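Local atomic coordinates of aminopeptidase-like protein (Chaetomium thermophilum, PDB entry 5JM6), a protein that probably acts as a zinc-dependent aminopeptidase of the M18 family, assembling into a dodecamer linked to the Cvt pathway of selective autophagy. Residues Thr427-Ile439 and Ala469-Gln481. Sequence-based numbering, arbitrary orientation.
Sequences TTDSVSMAILDRI and AMGVKAADVGIPQ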
ATOM      1  N   THR A 427     -33.637  -6.443  26.431  1.00 47.73           N
ATOM      2  CA  THR A 427     -34.923  -6.533  27.113  1.00 54.48           C
ATOM      3  C   THR A 427     -34.777  -6.766  28.615  1.00 50.42           C
ATOM      4  O   THR A 427     -35.419  -6.087  29.419  1.00 53.77           O
ATOM      5  CB  THR A 427     -35.788  -7.661  26.531  1.00 50.75           C
ATOM      6  OG1 THR A 427     -36.101  -7.377  25.162  1.00 59.23           O
ATOM      7  CG2 THR A 427     -37.069  -7.803  27.314  1.00 49.87           C
ATOM      8  N   THR A 428     -33.940  -7.729  28.986  1.00 47.53           N
ATOM      9  CA  THR A 428     -33.754  -8.089  30.387  1.00 46.02           C
ATOM     10  C   THR A 428     -33.301  -6.879  31.197  1.00 48.18           C
ATOM     11  O   THR A 428     -32.588  -6.011  30.690  1.00 51.35           O
ATOM     12  CB  THR A 428     -32.731  -9.230  30.543  1.00 48.16           C
ATOM     13  OG1 THR A 428     -32.947 -10.213  29.524  1.00 43.36           O
ATOM     14  CG2 THR A 428     -32.866  -9.889  31.901  1.00 44.31           C
ATOM     15  N   ASP A 429     -33.740  -6.812  32.449  1.00 46.73           N
ATOM     16  CA  ASP A 429     -33.391  -5.705  33.327  1.00 39.56           C
ATOM     17  C   ASP A 429     -33.482  -6.168  34.777  1.00 36.82           C
ATOM     18  O   ASP A 429     -33.807  -7.328  35.037  1.00 35.66           O
ATOM     19  CB  ASP A 429     -34.292  -4.489  33.055  1.00 43.07           C
ATOM     20  CG  ASP A 429     -35.719  -4.673  33.554  1.00 47.04           C
ATOM     21  OD1 ASP A 429     -36.268  -5.788  33.444  1.00 50.19           O
ATOM     22  OD2 ASP A 429     -36.303  -3.682  34.041  1.00 43.52           O
ATOM     23  N   SER A 430     -33.179  -5.276  35.715  1.00 39.48           N
ATOM     24  CA  SER A 430     -33.087  -5.663  37.122  1.00 41.41           C
ATOM     25  C   SER A 430     -34.409  -6.227  37.641  1.00 39.51           C
ATOM     26  O   SER A 430     -34.416  -7.130  38.477  1.00 40.02           O
ATOM     27  CB  SER A 430     -32.630  -4.479  37.983  1.00 38.43           C
ATOM     28  OG  SER A 430     -33.610  -3.460  38.050  1.00 43.55           O
ATOM     29  N   VAL A 431     -35.525  -5.716  37.133  1.00 37.46           N
ATOM     30  CA  VAL A 431     -36.823  -6.246  37.527  1.00 40.88           C
ATOM     31  C   VAL A 431     -37.071  -7.614  36.887  1.00 36.50           C
ATOM     32  O   VAL A 431     -37.460  -8.558  37.574  1.00 38.39           O
ATOM     33  CB  VAL A 431     -37.964  -5.284  37.163  1.00 45.20           C
ATOM     34  CG1 VAL A 431     -39.306  -5.908  37.508  1.00 34.86           C
ATOM     35  CG2 VAL A 431     -37.782  -3.954  37.888  1.00 45.14           C
ATOM     36  N   SER A 432     -36.832  -7.722  35.582  1.00 36.40           N
ATOM     37  CA  SER A 432     -36.992  -8.998  34.888  1.00 35.43           C
ATOM     38  C   SER A 432     -36.127 -10.084  35.520  1.00 33.55           C
ATOM     39  O   SER A 432     -36.578 -11.214  35.709  1.00 35.02           O
ATOM     40  CB  SER A 432     -36.648  -8.863  33.402  1.00 42.19           C
ATOM     41  OG  SER A 432     -37.442  -7.869  32.779  1.00 52.45           O
ATOM     42  N   MET A 433     -34.889  -9.738  35.860  1.00 37.47           N
ATOM     43  CA  MET A 433     -33.981 -10.707  36.461  1.00 35.65           C
ATOM     44  C   MET A 433     -34.434 -11.103  37.865  1.00 35.18           C
ATOM     45  O   MET A 433     -34.311 -12.263  38.251  1.00 36.51           O
ATOM     46  CB  MET A 433     -32.548 -10.164  36.489  1.00 35.68           C
ATOM     47  CG  MET A 433     -31.801 -10.376  35.176  1.00 47.23           C
ATOM     48  SD  MET A 433     -30.074  -9.846  35.138  1.00 57.35           S
ATOM     49  CE  MET A 433     -30.249  -8.071  35.277  1.00 41.87           C
ATOM     50  N   ALA A 434     -34.968 -10.147  38.620  1.00 30.47           N
ATOM     51  CA  ALA A 434     -35.462 -10.435  39.963  1.00 33.18           C
ATOM     52  C   ALA A 434     -36.579 -11.473  39.918  1.00 36.95           C
ATOM     53  O   ALA A 434     -36.618 -12.393  40.734  1.00 32.61           O
ATOM     54  CB  ALA A 434     -35.945  -9.161  40.641  1.00 37.60           C
ATOM     55  N   ILE A 435     -37.474 -11.326  38.946  1.00 36.50           N
ATOM     56  CA  ILE A 435     -38.594 -12.247  38.780  1.00 33.61           C
ATOM     57  C   ILE A 435     -38.128 -13.647  38.386  1.00 34.31           C
ATOM     58  O   ILE A 435     -38.530 -14.636  38.999  1.00 35.69           O
ATOM     59  CB  ILE A 435     -39.588 -11.727  37.721  1.00 34.47           C
ATOM     60  CG1 ILE A 435     -40.203 -10.403  38.178  1.00 36.79           C
ATOM     61  CG2 ILE A 435     -40.676 -12.756  37.449  1.00 27.33           C
ATOM     62  CD1 ILE A 435     -40.833  -9.610  37.060  1.00 28.65           C
ATOM     63  N   LEU A 436     -37.274 -13.734  37.370  1.00 31.15           N
ATOM     64  CA  LEU A 436     -36.862 -15.037  36.855  1.00 33.72           C
ATOM     65  C   LEU A 436     -35.854 -15.733  37.767  1.00 39.60           C
ATOM     66  O   LEU A 436     -35.791 -16.961  37.793  1.00 36.56           O
ATOM     67  CB  LEU A 436     -36.283 -14.905  35.447  1.00 34.84           C
ATOM     68  CG  LEU A 436     -37.166 -14.333  34.337  1.00 32.14           C
ATOM     69  CD1 LEU A 436     -36.318 -14.132  33.103  1.00 34.47           C
ATOM     70  CD2 LEU A 436     -38.346 -15.240  34.025  1.00 31.84           C
ATOM     71  N   ASP A 437     -35.060 -14.964  38.507  1.00 44.72           N
ATOM     72  CA  ASP A 437     -34.211 -15.566  39.528  1.00 42.23           C
ATOM     73  C   ASP A 437     -35.086 -16.148  40.630  1.00 39.86           C
ATOM     74  O   ASP A 437     -34.783 -17.202  41.189  1.00 40.35           O
ATOM     75  CB  ASP A 437     -33.220 -14.554  40.107  1.00 39.18           C
ATOM     76  CG  ASP A 437     -31.965 -14.427  39.269  1.00 46.75           C
ATOM     77  OD1 ASP A 437     -31.831 -15.183  38.284  1.00 48.49           O
ATOM     78  OD2 ASP A 437     -31.104 -13.585  39.603  1.00 46.06           O
ATOM     79  N   ARG A 438     -36.183 -15.458  40.928  1.00 40.57           N
ATOM     80  CA  ARG A 438     -37.121 -15.911  41.946  1.00 37.57           C
ATOM     81  C   ARG A 438     -37.865 -17.163  41.493  1.00 41.68           C
ATOM     82  O   ARG A 438     -38.040 -18.103  42.267  1.00 44.89           O
ATOM     83  CB  ARG A 438     -38.110 -14.795  42.289  1.00 34.76           C
ATOM     84  CG  ARG A 438     -39.275 -15.230  43.155  1.00 38.33           C
ATOM     85  CD  ARG A 438     -38.835 -15.545  44.572  1.00 41.80           C
ATOM     86  NE  ARG A 438     -39.979 -15.815  45.438  1.00 44.65           N
ATOM     87  CZ  ARG A 438     -39.969 -16.691  46.436  1.00 44.31           C
ATOM     88  NH1 ARG A 438     -38.872 -17.389  46.696  1.00 47.99           N
ATOM     89  NH2 ARG A 438     -41.057 -16.872  47.173  1.00 37.18           N
ATOM     90  N   ILE A 439     -38.300 -17.180  40.238  1.00 38.38           N
ATOM     91  CA  ILE A 439     -38.953 -18.363  39.695  1.00 41.16           C
ATOM     92  C   ILE A 439     -37.973 -19.535  39.669  1.00 40.67           C
ATOM     93  O   ILE A 439     -38.331 -20.658  40.027  1.00 37.10           O
ATOM     94  CB  ILE A 439     -39.530 -18.092  38.289  1.00 39.57           C
ATOM     95  CG1 ILE A 439     -40.862 -17.350  38.423  1.00 36.23           C
ATOM     96  CG2 ILE A 439     -39.727 -19.388  37.518  1.00 40.92           C
ATOM     97  CD1 ILE A 439     -41.571 -17.094  37.120  1.00 33.97           C
ATOM     98  N   ALA A 469     -44.687  -4.105  21.349  1.00 52.53           N
ATOM     99  CA  ALA A 469     -45.988  -4.138  20.692  1.00 45.59           C
ATOM    100  C   ALA A 469     -47.134  -4.282  21.694  1.00 49.40           C
ATOM    101  O   ALA A 469     -48.209  -3.718  21.497  1.00 44.89           O
ATOM    102  CB  ALA A 469     -46.031  -5.269  19.669  1.00 44.40           C
ATOM    103  N   MET A 470     -46.929  -5.098  22.724  1.00 47.61           N
ATOM    104  CA  MET A 470     -47.926  -5.272  23.779  1.00 42.42           C
ATOM    105  C   MET A 470     -47.638  -4.576  25.114  1.00 42.74           C
ATOM    106  O   MET A 470     -48.453  -4.648  26.033  1.00 41.01           O
ATOM    107  CB  MET A 470     -48.126  -6.757  24.025  1.00 41.91           C
ATOM    108  CG  MET A 470     -48.267  -7.536  22.747  1.00 42.82           C
ATOM    109  SD  MET A 470     -47.804  -9.243  23.016  1.00 51.37           S
ATOM    110  CE  MET A 470     -49.420  -9.913  23.306  1.00 39.75           C
ATOM    111  N   GLY A 471     -46.482  -3.928  25.235  1.00 41.06           N
ATOM    112  CA  GLY A 471     -46.113  -3.275  26.481  1.00 42.38           C
ATOM    113  C   GLY A 471     -46.054  -4.217  27.671  1.00 41.20           C
ATOM    114  O   GLY A 471     -46.350  -3.828  28.802  1.00 47.54           O
ATOM    115  N   VAL A 472     -45.666  -5.460  27.409  1.00 37.76           N
ATOM    116  CA  VAL A 472     -45.609  -6.490  28.436  1.00 34.81           C
ATOM    117  C   VAL A 472     -44.214  -6.549  29.039  1.00 45.49           C
ATOM    118  O   VAL A 472     -43.214  -6.379  28.346  1.00 39.66           O
ATOM    119  CB  VAL A 472     -45.998  -7.873  27.858  1.00 38.59           C
ATOM    120  CG1 VAL A 472     -45.777  -8.986  28.873  1.00 40.10           C
ATOM    121  CG2 VAL A 472     -47.444  -7.860  27.398  1.00 45.70           C
ATOM    122  N   LYS A 473     -44.162  -6.766  30.343  1.00 43.90           N
ATOM    123  CA  LYS A 473     -42.911  -6.941  31.045  1.00 40.45           C
ATOM    124  C   LYS A 473     -42.214  -8.178  30.462  1.00 43.04           C
ATOM    125  O   LYS A 473     -42.870  -9.178  30.170  1.00 46.03           O
ATOM    126  CB  LYS A 473     -43.218  -7.051  32.534  1.00 41.65           C
ATOM    127  CG  LYS A 473     -42.267  -6.376  33.453  1.00 45.46           C
ATOM    128  CD  LYS A 473     -41.233  -5.583  32.725  1.00 60.13           C
ATOM    129  CE  LYS A 473     -39.959  -5.572  33.541  1.00 68.36           C
ATOM    130  NZ  LYS A 473     -40.051  -4.694  34.726  1.00 60.09           N
ATOM    131  N   ALA A 474     -40.905  -8.105  30.243  1.00 40.17           N
ATOM    132  CA  ALA A 474     -40.244  -9.122  29.428  1.00 40.32           C
ATOM    133  C   ALA A 474     -38.767  -9.329  29.754  1.00 45.44           C
ATOM    134  O   ALA A 474     -38.120  -8.474  30.358  1.00 47.74           O
ATOM    135  CB  ALA A 474     -40.401  -8.771  27.950  1.00 36.67           C
ATOM    136  N   ALA A 475     -38.243 -10.477  29.333  1.00 45.07           N
ATOM    137  CA  ALA A 475     -36.825 -10.786  29.464  1.00 40.07           C
ATOM    138  C   ALA A 475     -36.362 -11.632  28.288  1.00 43.32           C
ATOM    139  O   ALA A 475     -37.153 -12.377  27.705  1.00 44.27           O
ATOM    140  CB  ALA A 475     -36.551 -11.506  30.769  1.00 35.71           C
ATOM    141  N   ASP A 476     -35.087 -11.513  27.931  1.00 46.15           N
ATOM    142  CA  ASP A 476     -34.508 -12.436  26.964  1.00 46.66           C
ATOM    143  C   ASP A 476     -33.753 -13.546  27.662  1.00 45.35           C
ATOM    144  O   ASP A 476     -32.892 -13.315  28.510  1.00 42.07           O
ATOM    145  CB  ASP A 476     -33.583 -11.739  25.970  1.00 45.01           C
ATOM    146  CG  ASP A 476     -34.337 -11.135  24.812  1.00 57.30           C
ATOM    147  OD1 ASP A 476     -35.133 -10.206  25.031  1.00 63.95           O
ATOM    148  OD2 ASP A 476     -34.205 -11.661  23.690  1.00 63.55           O
ATOM    149  N   VAL A 477     -34.082 -14.760  27.257  1.00 43.51           N
ATOM    150  CA  VAL A 477     -33.674 -15.954  27.957  1.00 41.82           C
ATOM    151  C   VAL A 477     -33.150 -16.948  26.932  1.00 45.85           C
ATOM    152  O   VAL A 477     -33.701 -17.057  25.841  1.00 47.97           O
ATOM    153  CB  VAL A 477     -34.866 -16.519  28.755  1.00 39.34           C
ATOM    154  CG1 VAL A 477     -34.683 -17.955  29.087  1.00 40.38           C
ATOM    155  CG2 VAL A 477     -35.089 -15.700  30.017  1.00 42.60           C
ATOM    156  N   GLY A 478     -32.075 -17.655  27.253  1.00 38.88           N
ATOM    157  CA  GLY A 478     -31.578 -18.625  26.303  1.00 44.82           C
ATOM    158  C   GLY A 478     -30.826 -19.801  26.871  1.00 42.62           C
ATOM    159  O   GLY A 478     -30.185 -19.722  27.918  1.00 42.74           O
ATOM    160  N   ILE A 479     -30.897 -20.900  26.133  1.00 39.96           N
ATOM    161  CA  ILE A 479     -30.153 -22.102  26.448  1.00 41.90           C
ATOM    162  C   ILE A 479     -28.815 -21.990  25.734  1.00 42.13           C
ATOM    163  O   ILE A 479     -28.773 -21.693  24.540  1.00 43.52           O
ATOM    164  CB  ILE A 479     -30.919 -23.367  26.014  1.00 39.21           C
ATOM    165  CG1 ILE A 479     -32.315 -23.375  26.644  1.00 40.10           C
ATOM    166  CG2 ILE A 479     -30.149 -24.624  26.385  1.00 36.67           C
ATOM    167  CD1 ILE A 479     -33.162 -24.567  26.259  1.00 38.51           C
ATOM    168  N   PRO A 480     -27.712 -22.192  26.468  1.00 34.53           N
ATOM    169  CA  PRO A 480     -26.384 -21.970  25.890  1.00 36.28           C
ATOM    170  C   PRO A 480     -26.043 -22.964  24.788  1.00 35.83           C
ATOM    171  O   PRO A 480     -26.478 -24.116  24.823  1.00 38.88           O
ATOM    172  CB  PRO A 480     -25.448 -22.136  27.088  1.00 38.62           C
ATOM    173  CG  PRO A 480     -26.195 -23.010  28.025  1.00 39.66           C
ATOM    174  CD  PRO A 480     -27.635 -22.630  27.872  1.00 35.37           C
ATOM    175  N   GLN A 481     -25.270 -22.501  23.813  1.00 37.59           N
ATOM    176  CA  GLN A 481     -24.929 -23.301  22.649  1.00 37.52           C
ATOM    177  C   GLN A 481     -23.592 -22.874  22.048  1.00 40.83           C
ATOM    178  O   GLN A 481     -23.219 -21.701  22.108  1.00 42.05           O
ATOM    179  CB  GLN A 481     -26.041 -23.194  21.602  1.00 39.69           C
ATOM    180  CG  GLN A 481     -25.578 -23.314  20.164  1.00 40.00           C
ATOM    181  CD  GLN A 481     -26.668 -22.978  19.181  1.00 48.03           C
ATOM    182  OE1 GLN A 481     -27.743 -22.527  19.564  1.00 51.31           O
ATOM    183  NE2 GLN A 481     -26.400 -23.198  17.901  1.00 46.51           N
TER
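The carboxylate of Asp429 and the side chain of Lys473 approach from opposite directions: OD2 stands 3.9 Å from Lys473 NZ, a long salt bridge. Above the plane of the same carboxylate sits the backbone N of Ser432, 50° out of plane and 2.9 Å from OD1. Asp429 holds the N-cap position of helix 430-443, and this is its capping bond; chi1 of 73°, which sets CG between backbone N and carbonyl carbon, turns OD1 back to the amide. A second carboxylate, that of Asp476, approaches the Thr427 side chain at about a right angle, and the OG1 to OD1 hydrogen bond is weak.

Ser432 OG lies between Asp429 OD1 and Ala474 O. Thr428 OG1 is gripped twice, receiving the N-H of Asp476 (3.0 Å between OG1 and N) and also bonding to Cys419 O on the neighbouring strand.

These contacts lay the start of the helix over strand 473-481 of the central mixed sheet, in a fold expected of M18 zinc exopeptidases; the axes of segments 430-439 and 473-478 pass 7.9 Å apart, with 73° between their directions. That strand pairs with 386-394, which carries the zinc ligand Asp391, and the side chain of Asp476 lies about 9 Å from a bound zinc ion.

Farther along the helix the contact turns apolar. Leu436 and Val477 reach toward each other tip to tip, CD1 to CG2 at 3.7 Å, while Leu436 CD1 also rests on Ala475 CB at 3.5 Å. Near the cap a second subunit closes in, its Arg179 forming a salt bridge with Asp429 OD2 and its Arg346 packing on Lys473.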